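PDB 1V9N: malate dehydrogenase from Pyrococcus horikoshii, which catalyses the NAD-dependent interconversion of (S)-malate and oxaloacetate. Local coordinates for residues A[70-75]-A[94-99]. Numbering follows the deposited sequence.
Sequences GGVNLH and EGLGQV
Asn73 N donates to Glu94 O over 2.8 Å, the one direct hydrogen bond between 70-75 and 94-99. It is almost straight at the hydrogen (177°), yet the donor stands above the carbonyl plane of Glu94. The same oxygen also receives a CA-H...O contact from Val72 CA at 3.5 Å, and CB of Asn73 lies against it. On the apolar side, CG1 of Val72 presses on CG and CD2 of Leu96, tightly at 3.5 Å to CD2; with chi1 at 173° this methyl is the branch anti to the backbone N, and the two side chains meet at a slant. Two waters add indirect links: one molecule donates to Asn73 O and accepts from Leu96 N, both at 2.8 Å, thereby serving the amide of the residue at the N-cap position of helix 97-115. A second links Gly70 O to Glu94 OE1, the latter bond weak. That carboxylate oxygen also accepts from Gly275 N, a bond that helps fix the end of the side chain beside the backbone of Gly70 and Gly71. Asn73 shapes its own loop: OD1 accepts from His75 N at 2.9 Å, closing an Asx turn, while ND2 makes a weak bond to Asp93 O. Further out, Gly70 ends helix 60-69 in a Schellman motif. The contact thus joins the exit of helix 60-69, on the way to strand 79-84, to the link from strand 87-91 into helix 97-115, with Ile67 of helix 60-69 against Val72 and Val40 of helix 34-49 against Leu96.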
ATOM      1  N   GLY A  70       7.587  33.489   2.701  1.00 20.90           N
ATOM      2  CA  GLY A  70       6.424  33.548   1.832  1.00 18.63           C
ATOM      3  C   GLY A  70       6.186  32.220   1.124  1.00 20.20           C
ATOM      4  O   GLY A  70       5.350  32.126   0.216  1.00 18.72           O
ATOM      5  N   GLY A  71       6.927  31.194   1.535  1.00 18.71           N
ATOM      6  CA  GLY A  71       6.774  29.876   0.939  1.00 18.18           C
ATOM      7  C   GLY A  71       5.541  29.172   1.484  1.00 18.52           C
ATOM      8  O   GLY A  71       5.107  28.148   0.955  1.00 18.30           O
ATOM      9  N   VAL A  72       4.984  29.725   2.557  1.00 19.39           N
ATOM     10  CA  VAL A  72       3.779  29.194   3.183  1.00 19.22           C
ATOM     11  C   VAL A  72       2.761  30.333   3.236  1.00 19.35           C
ATOM     12  O   VAL A  72       3.042  31.395   3.784  1.00 22.48           O
ATOM     13  CB  VAL A  72       4.063  28.696   4.625  1.00 20.58           C
ATOM     14  CG1 VAL A  72       2.758  28.300   5.307  1.00 21.75           C
ATOM     15  CG2 VAL A  72       5.006  27.508   4.594  1.00 18.59           C
ATOM     16  N   ASN A  73       1.587  30.114   2.656  1.00 19.79           N
ATOM     17  CA  ASN A  73       0.528  31.122   2.628  1.00 20.66           C
ATOM     18  C   ASN A  73      -0.173  31.161   3.989  1.00 20.95           C
ATOM     19  O   ASN A  73      -0.653  30.137   4.471  1.00 21.21           O
ATOM     20  CB  ASN A  73      -0.484  30.772   1.530  1.00 20.30           C
ATOM     21  CG  ASN A  73      -1.481  31.894   1.258  1.00 23.28           C
ATOM     22  OD1 ASN A  73      -1.788  32.704   2.133  1.00 23.46           O
ATOM     23  ND2 ASN A  73      -2.009  31.925   0.038  1.00 23.78           N
ATOM     24  N   LEU A  74      -0.230  32.341   4.601  1.00 20.52           N
ATOM     25  CA  LEU A  74      -0.869  32.500   5.906  1.00 22.41           C
ATOM     26  C   LEU A  74      -2.393  32.407   5.840  1.00 22.22           C
ATOM     27  O   LEU A  74      -3.033  31.933   6.777  1.00 21.24           O
ATOM     28  CB  LEU A  74      -0.471  33.842   6.534  1.00 23.21           C
ATOM     29  CG  LEU A  74       0.972  33.976   7.023  1.00 23.93           C
ATOM     30  CD1 LEU A  74       1.226  35.388   7.518  1.00 27.65           C
ATOM     31  CD2 LEU A  74       1.221  32.981   8.135  1.00 26.97           C
ATOM     32  N   HIS A  75      -2.970  32.868   4.735  1.00 21.57           N
ATOM     33  CA  HIS A  75      -4.418  32.828   4.568  1.00 23.79           C
ATOM     34  C   HIS A  75      -4.755  32.174   3.240  1.00 22.88           C
ATOM     35  O   HIS A  75      -5.186  32.834   2.292  1.00 24.77           O
ATOM     36  CB  HIS A  75      -4.988  34.245   4.641  1.00 24.08           C
ATOM     37  CG  HIS A  75      -4.565  34.989   5.866  1.00 28.28           C
ATOM     38  ND1 HIS A  75      -5.201  34.842   7.085  1.00 30.30           N
ATOM     39  CD2 HIS A  75      -3.620  35.939   6.053  1.00 28.86           C
ATOM     40  CE1 HIS A  75      -4.664  35.668   7.960  1.00 31.25           C
ATOM     41  NE2 HIS A  75      -3.701  36.349   7.360  1.00 31.98           N
ATOM     42  N   GLU A  94      -1.007  26.887  -1.392  1.00 19.05           N
ATOM     43  CA  GLU A  94       0.254  26.965  -0.649  1.00 18.51           C
ATOM     44  C   GLU A  94       0.145  27.140   0.863  1.00 18.67           C
ATOM     45  O   GLU A  94       1.078  27.620   1.514  1.00 17.28           O
ATOM     46  CB  GLU A  94       1.140  28.072  -1.246  1.00 19.64           C
ATOM     47  CG  GLU A  94       1.433  27.841  -2.718  1.00 22.09           C
ATOM     48  CD  GLU A  94       2.595  28.663  -3.249  1.00 25.98           C
ATOM     49  OE1 GLU A  94       3.657  28.716  -2.585  1.00 25.75           O
ATOM     50  OE2 GLU A  94       2.449  29.240  -4.348  1.00 28.68           O
ATOM     51  N   GLY A  95      -0.985  26.734   1.429  1.00 19.10           N
ATOM     52  CA  GLY A  95      -1.156  26.864   2.864  1.00 15.81           C
ATOM     53  C   GLY A  95      -0.332  25.832   3.608  1.00 17.61           C
ATOM     54  O   GLY A  95       0.314  24.980   2.998  1.00 17.03           O
ATOM     55  N   LEU A  96      -0.327  25.924   4.934  1.00 19.18           N
ATOM     56  CA  LEU A  96       0.392  24.959   5.753  1.00 19.02           C
ATOM     57  C   LEU A  96      -0.211  23.594   5.424  1.00 18.05           C
ATOM     58  O   LEU A  96      -1.420  23.480   5.246  1.00 16.97           O
ATOM     59  CB  LEU A  96       0.183  25.280   7.232  1.00 20.00           C
ATOM     60  CG  LEU A  96       0.902  26.537   7.711  1.00 21.27           C
ATOM     61  CD1 LEU A  96       0.201  27.117   8.937  1.00 20.68           C
ATOM     62  CD2 LEU A  96       2.357  26.185   8.004  1.00 18.98           C
ATOM     63  N   GLY A  97       0.630  22.567   5.337  1.00 17.89           N
ATOM     64  CA  GLY A  97       0.144  21.235   5.018  1.00 16.63           C
ATOM     65  C   GLY A  97      -0.881  20.721   6.011  1.00 17.06           C
ATOM     66  O   GLY A  97      -1.856  20.073   5.624  1.00 14.70           O
ATOM     67  N   GLN A  98      -0.655  21.004   7.293  1.00 16.32           N
ATOM     68  CA  GLN A  98      -1.562  20.581   8.355  1.00 15.87           C
ATOM     69  C   GLN A  98      -2.968  21.166   8.161  1.00 16.34           C
ATOM     70  O   GLN A  98      -3.964  20.488   8.401  1.00 13.46           O
ATOM     71  CB  GLN A  98      -1.018  21.013   9.721  1.00 17.61           C
ATOM     72  CG  GLN A  98       0.258  20.299  10.174  1.00 18.33           C
ATOM     73  CD  GLN A  98       1.516  20.803   9.485  1.00 17.96           C
ATOM     74  OE1 GLN A  98       1.495  21.803   8.774  1.00 20.26           O
ATOM     75  NE2 GLN A  98       2.625  20.109   9.707  1.00 20.90           N
ATOM     76  N   VAL A  99      -3.038  22.423   7.727  1.00 16.99           N
ATOM     77  CA  VAL A  99      -4.317  23.093   7.497  1.00 16.23           C
ATOM     78  C   VAL A  99      -5.001  22.501   6.273  1.00 15.77           C
ATOM     79  O   VAL A  99      -6.184  22.157   6.318  1.00 16.30           O
ATOM     80  CB  VAL A  99      -4.129  24.623   7.299  1.00 18.41           C
ATOM     81  CG1 VAL A  99      -5.452  25.277   6.910  1.00 18.80           C
ATOM     82  CG2 VAL A  99      -3.608  25.245   8.582  1.00 17.41           C
TER
HETATM   83  O   HOH W   1       3.238  31.053  -1.260  1.00 33.82           O
HETATM   84  O   HOH W   2       4.451  26.260  -1.504  1.00 20.13           O
HETATM   85  O   HOH W   3      -1.862  28.070   5.969  1.00 19.69           O